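Local coordinates for acetate CoA-transferase subunit beta (Escherichia coli DH5[alpha], PDB 5DBN), which transfers coenzyme A from acetyl-CoA to acetoacetate and other short-chain fatty acids, through a covalent enzyme-CoA intermediate, during short-chain fatty acid degradation, at residues 102-105 with 106-110; 167-170 with 171-174. One frame throughout, in Å; residues are numbered along the deposited sequence.

Interaction 1 of 2, residues 102-105 with 106-110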
loop_
_atom_site.group_PDB
_atom_site.type_symbol
_atom_site.label_atom_id
_atom_site.label_comp_id
_atom_site.label_asym_id
_atom_site.label_seq_id
_atom_site.Cartn_x
_atom_site.Cartn_y
_atom_site.Cartn_z
ATOM N N GLN B 102 27.993 8.406 15.201
ATOM C CA GLN B 102 29.197 8.353 14.382
ATOM C C GLN B 102 28.895 8.540 12.896
ATOM O O GLN B 102 27.855 8.103 12.396
ATOM C CB GLN B 102 29.929 7.024 14.598
ATOM C CG GLN B 102 30.494 6.859 15.999
ATOM C CD GLN B 102 31.302 5.592 16.173
ATOM O OE1 GLN B 102 31.218 4.662 15.371
ATOM N NE2 GLN B 102 32.103 5.556 17.233
ATOM N N VAL B 103 29.823 9.198 12.206
ATOM C CA VAL B 103 29.791 9.339 10.754
ATOM C C VAL B 103 31.220 9.153 10.258
ATOM O O VAL B 103 32.162 9.504 10.968
ATOM C CB VAL B 103 29.242 10.718 10.318
ATOM C CG1 VAL B 103 29.221 10.839 8.798
ATOM C CG2 VAL B 103 27.850 10.944 10.887
ATOM N N ASP B 104 31.394 8.597 9.060
ATOM C CA ASP B 104 32.740 8.399 8.525
ATOM C C ASP B 104 32.913 8.868 7.082
ATOM O O ASP B 104 31.962 9.304 6.431
ATOM C CB ASP B 104 33.151 6.924 8.643
ATOM C CG ASP B 104 32.212 5.978 7.911
ATOM O OD1 ASP B 104 31.575 6.385 6.917
ATOM O OD2 ASP B 104 32.127 4.804 8.328
ATOM N N GLU B 105 34.153 8.779 6.606
ATOM C CA GLU B 105 34.536 9.281 5.292
ATOM C C GLU B 105 33.770 8.606 4.157
ATOM O O GLU B 105 33.644 9.167 3.068
ATOM C CB GLU B 105 36.043 9.087 5.080
ATOM C CG GLU B 105 36.485 7.629 5.107
ATOM C CD GLU B 105 37.993 7.461 5.173
ATOM O OE1 GLU B 105 38.662 8.276 5.846
ATOM O OE2 GLU B 105 38.510 6.506 4.555
ATOM N N GLU B 106 33.261 7.405 4.415
ATOM C CA GLU B 106 32.465 6.679 3.430
ATOM C C GLU B 106 30.985 7.037 3.542
ATOM O O GLU B 106 30.129 6.356 2.976
ATOM C CB GLU B 106 32.658 5.170 3.594
ATOM C CG GLU B 106 34.095 4.711 3.399
ATOM C CD GLU B 106 34.606 4.970 1.991
ATOM O OE1 GLU B 106 33.811 4.847 1.036
ATOM O OE2 GLU B 106 35.802 5.303 1.840
ATOM N N ALA B 107 30.699 8.104 4.281
ATOM C CA ALA B 107 29.340 8.613 4.459
ATOM C C ALA B 107 28.418 7.611 5.156
ATOM O O ALA B 107 27.195 7.740 5.088
ATOM C CB ALA B 107 28.748 9.021 3.107
ATOM N N ASN B 108 28.997 6.632 5.845
ATOM C CA ASN B 108 28.202 5.701 6.638
ATOM C C ASN B 108 27.684 6.398 7.891
ATOM O O ASN B 108 28.268 7.382 8.343
ATOM C CB ASN B 108 29.019 4.466 7.021
ATOM C CG ASN B 108 29.600 3.750 5.817
ATOM O OD1 ASN B 108 28.980 3.689 4.757
ATOM N ND2 ASN B 108 30.799 3.200 5.977
ATOM N N LEU B 109 26.583 5.890 8.441
ATOM C CA LEU B 109 25.968 6.482 9.625
ATOM C C LEU B 109 25.655 5.430 10.679
ATOM O O LEU B 109 25.226 4.323 10.361
ATOM C CB LEU B 109 24.683 7.223 9.252
ATOM C CG LEU B 109 23.898 7.849 10.410
ATOM C CD1 LEU B 109 24.685 8.979 11.061
ATOM C CD2 LEU B 109 22.539 8.331 9.942
ATOM N N ALA B 110 25.882 5.798 11.935
ATOM C CA ALA B 110 25.461 5.003 13.079
ATOM C C ALA B 110 24.799 5.932 14.091
ATOM O O ALA B 110 25.431 6.879 14.567
ATOM C CB ALA B 110 26.643 4.279 13.699
#

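Interaction 2 of 2, residues 167-170 with 171-174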
loop_
_atom_site.group_PDB
_atom_site.type_symbol
_atom_site.label_atom_id
_atom_site.label_comp_id
_atom_site.label_asym_id
_atom_site.label_seq_id
_atom_site.Cartn_x
_atom_site.Cartn_y
_atom_site.Cartn_z
ATOM N N LEU B 167 27.062 16.899 7.010
ATOM C CA LEU B 167 27.338 16.758 8.435
ATOM C C LEU B 167 27.608 18.132 9.040
ATOM O O LEU B 167 28.528 18.834 8.618
ATOM C CB LEU B 167 28.530 15.828 8.666
ATOM C CG LEU B 167 29.015 15.711 10.112
ATOM C CD1 LEU B 167 27.905 15.177 11.007
ATOM C CD2 LEU B 167 30.243 14.824 10.195
ATOM N N VAL B 168 26.797 18.505 10.027
ATOM C CA VAL B 168 26.895 19.815 10.660
ATOM C C VAL B 168 27.215 19.691 12.148
ATOM O O VAL B 168 26.441 19.116 12.917
ATOM C CB VAL B 168 25.587 20.616 10.492
ATOM C CG1 VAL B 168 25.737 22.021 11.063
ATOM C CG2 VAL B 168 25.191 20.684 9.027
ATOM N N THR B 169 28.365 20.233 12.538
ATOM C CA THR B 169 28.770 20.287 13.937
ATOM C C THR B 169 28.937 21.735 14.366
ATOM O O THR B 169 28.822 22.650 13.552
ATOM C CB THR B 169 30.086 19.522 14.194
ATOM O OG1 THR B 169 31.191 20.281 13.687
ATOM C CG2 THR B 169 30.061 18.155 13.521
ATOM N N GLU B 170 29.205 21.943 15.649
ATOM C CA GLU B 170 29.402 23.291 16.160
ATOM C C GLU B 170 30.780 23.815 15.770
ATOM O O GLU B 170 31.106 24.971 16.041
ATOM C CB GLU B 170 29.218 23.329 17.686
ATOM C CG GLU B 170 30.381 22.793 18.531
ATOM C CD GLU B 170 30.507 21.280 18.497
ATOM O OE1 GLU B 170 29.729 20.623 17.773
ATOM O OE2 GLU B 170 31.380 20.744 19.214
ATOM N N LEU B 171 31.582 22.969 15.127
ATOM C CA LEU B 171 32.925 23.359 14.715
ATOM C C LEU B 171 33.042 23.538 13.199
ATOM O O LEU B 171 33.824 24.364 12.726
ATOM C CB LEU B 171 33.939 22.308 15.176
ATOM C CG LEU B 171 34.346 22.287 16.657
ATOM C CD1 LEU B 171 35.375 21.195 16.905
ATOM C CD2 LEU B 171 34.848 23.629 17.166
ATOM N N ALA B 172 32.259 22.777 12.436
ATOM C CA ALA B 172 32.413 22.769 10.982
ATOM C C ALA B 172 31.225 22.165 10.231
ATOM O O ALA B 172 30.365 21.511 10.821
ATOM C CB ALA B 172 33.680 22.021 10.609
ATOM N N VAL B 173 31.200 22.392 8.918
ATOM C CA VAL B 173 30.232 21.759 8.029
ATOM C C VAL B 173 30.951 20.923 6.974
ATOM O O VAL B 173 31.800 21.431 6.241
ATOM C CB VAL B 173 29.334 22.802 7.322
ATOM C CG1 VAL B 173 28.327 22.119 6.408
ATOM C CG2 VAL B 173 28.614 23.671 8.343
ATOM N N PHE B 174 30.613 19.637 6.921
ATOM C CA PHE B 174 31.149 18.720 5.917
ATOM C C PHE B 174 30.075 18.346 4.900
ATOM O O PHE B 174 28.897 18.248 5.244
ATOM C CB PHE B 174 31.686 17.443 6.566
ATOM C CG PHE B 174 32.830 17.663 7.517
ATOM C CD1 PHE B 174 34.131 17.758 7.048
ATOM C CD2 PHE B 174 32.608 17.749 8.881
ATOM C CE1 PHE B 174 35.184 17.944 7.921
ATOM C CE2 PHE B 174 33.657 17.938 9.757
ATOM C CZ PHE B 174 34.945 18.037 9.277
#

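Interaction 1 of 2, residues 102-105 with 106-110
Asp104 carries its CG between its own backbone N and carbonyl carbon (chi1 59°), and Asn108 swings its CG back beside its backbone N (chi1 -56°), which brings carboxylate and amide together across the turn of a beta hairpin. A type I turn runs from Asp104 to Ala107, closed by Ala107 N on Asp104 O at 2.8 Å. Ala107 then adopts a left-handed helical conformation and forms a G1 beta bulge with Asn108, opposite Asp104, whose own N reaches Asn108 O only weakly.

The Asp104 carboxylate folds over the turn. Its OD1 takes Asn108 N at 2.8 Å, on the syn side but tilted well out of the carboxylate plane, and also Glu106 N, a weak bond that gives the Asx-turn geometry. OD2 meets Asn108 ND2 at 3.1 Å, also syn, with carboxylate and amide planes 74° apart. OD2 has a second donor in Cys154 N, and Asn108 OD1 is held by His162 N, so both ends of the pair are anchored to the surrounding loops. At the corners of the turn, Glu105 and Glu106 lie side by side; a salt bridge from Glu105 to Arg202 probably offsets their like charges.

Down the strands, Gln102 and Ala110 form the hydrogen-bonded pair, Gln102 N to Ala110 O at 3.0 Å and Ala110 N to Gln102 O at 3.1 Å. On the Val103-Leu109 face, Leu109 CD1 settles against Val103 CG2 at 3.7 Å.

Interaction 2 of 2, residues 167-170 with 171-174
The flat ring of Phe174 lies alongside the Leu167 side chain, both pointing the same way, and Leu167 CD2 comes up to Phe174 CD2 obliquely at 4.0 Å. Phe203 meets the ring edge-to-face, and Ile150 and Leu183 also touch the Phe174 side chain. This is a tight beta hairpin in the large mixed sheet, where strand 172-177 turns back antiparallel to strand 166-168 at the end of the parallel run of strands.

Leu167 and Phe174 are the hydrogen-bonded pair: Leu167 N meets Phe174 O at 2.9 Å, and Phe174 N meets Leu167 O at 2.8 Å. The other face carries Val168 and Val173, where Val168 CG1 and Val173 CG2 stand 4.3 Å apart; Val168 packs there on helix 3-12. Nearer the bend, Thr169 N gives a straight bond to Ala172 O at 2.9 Å, nearly in line with the carbonyl bond.

Thr169 turns its OG1 between its backbone N and carbonyl carbon (chi1 75°), directing the oxygen into the bend. There Thr169 OG1 accepts Leu171 N at 3.1 Å, an ST turn, and Ala172 N at 3.0 Å, and it is also hydrogen-bonded to His141 ND1. A valine in its place would probably leave both amides and the histidine nitrogen without this partner and let the bend shift. One buried hydroxyl oxygen thus satisfies two successive amides of the turn, fixing its shape through a side chain and tying it to the neighbouring His141.

How the interactions relate
The hairpin of interaction 1 precedes that of interaction 2 in the chain, and their centres stand about 14 Å apart, yet the two touch: Val103 CB packs on Leu167 CD2 at 4.2 Å. They are in contact again further along, where Val103 and Ala107 pack on Phe176 of strand 172-177. Ile137 is common ground as well, touched by the Val103 and Leu109 side chains and joined to Val168 by backbone hydrogen bonding. Strand 150-151 touches both, with Leu151 in backbone hydrogen bonding to Val103 and Ile150 packed by Leu167 and Phe174. Both contacts are buried, are untouched by other subunits, and lie away from Glu46, the predicted active-site residue.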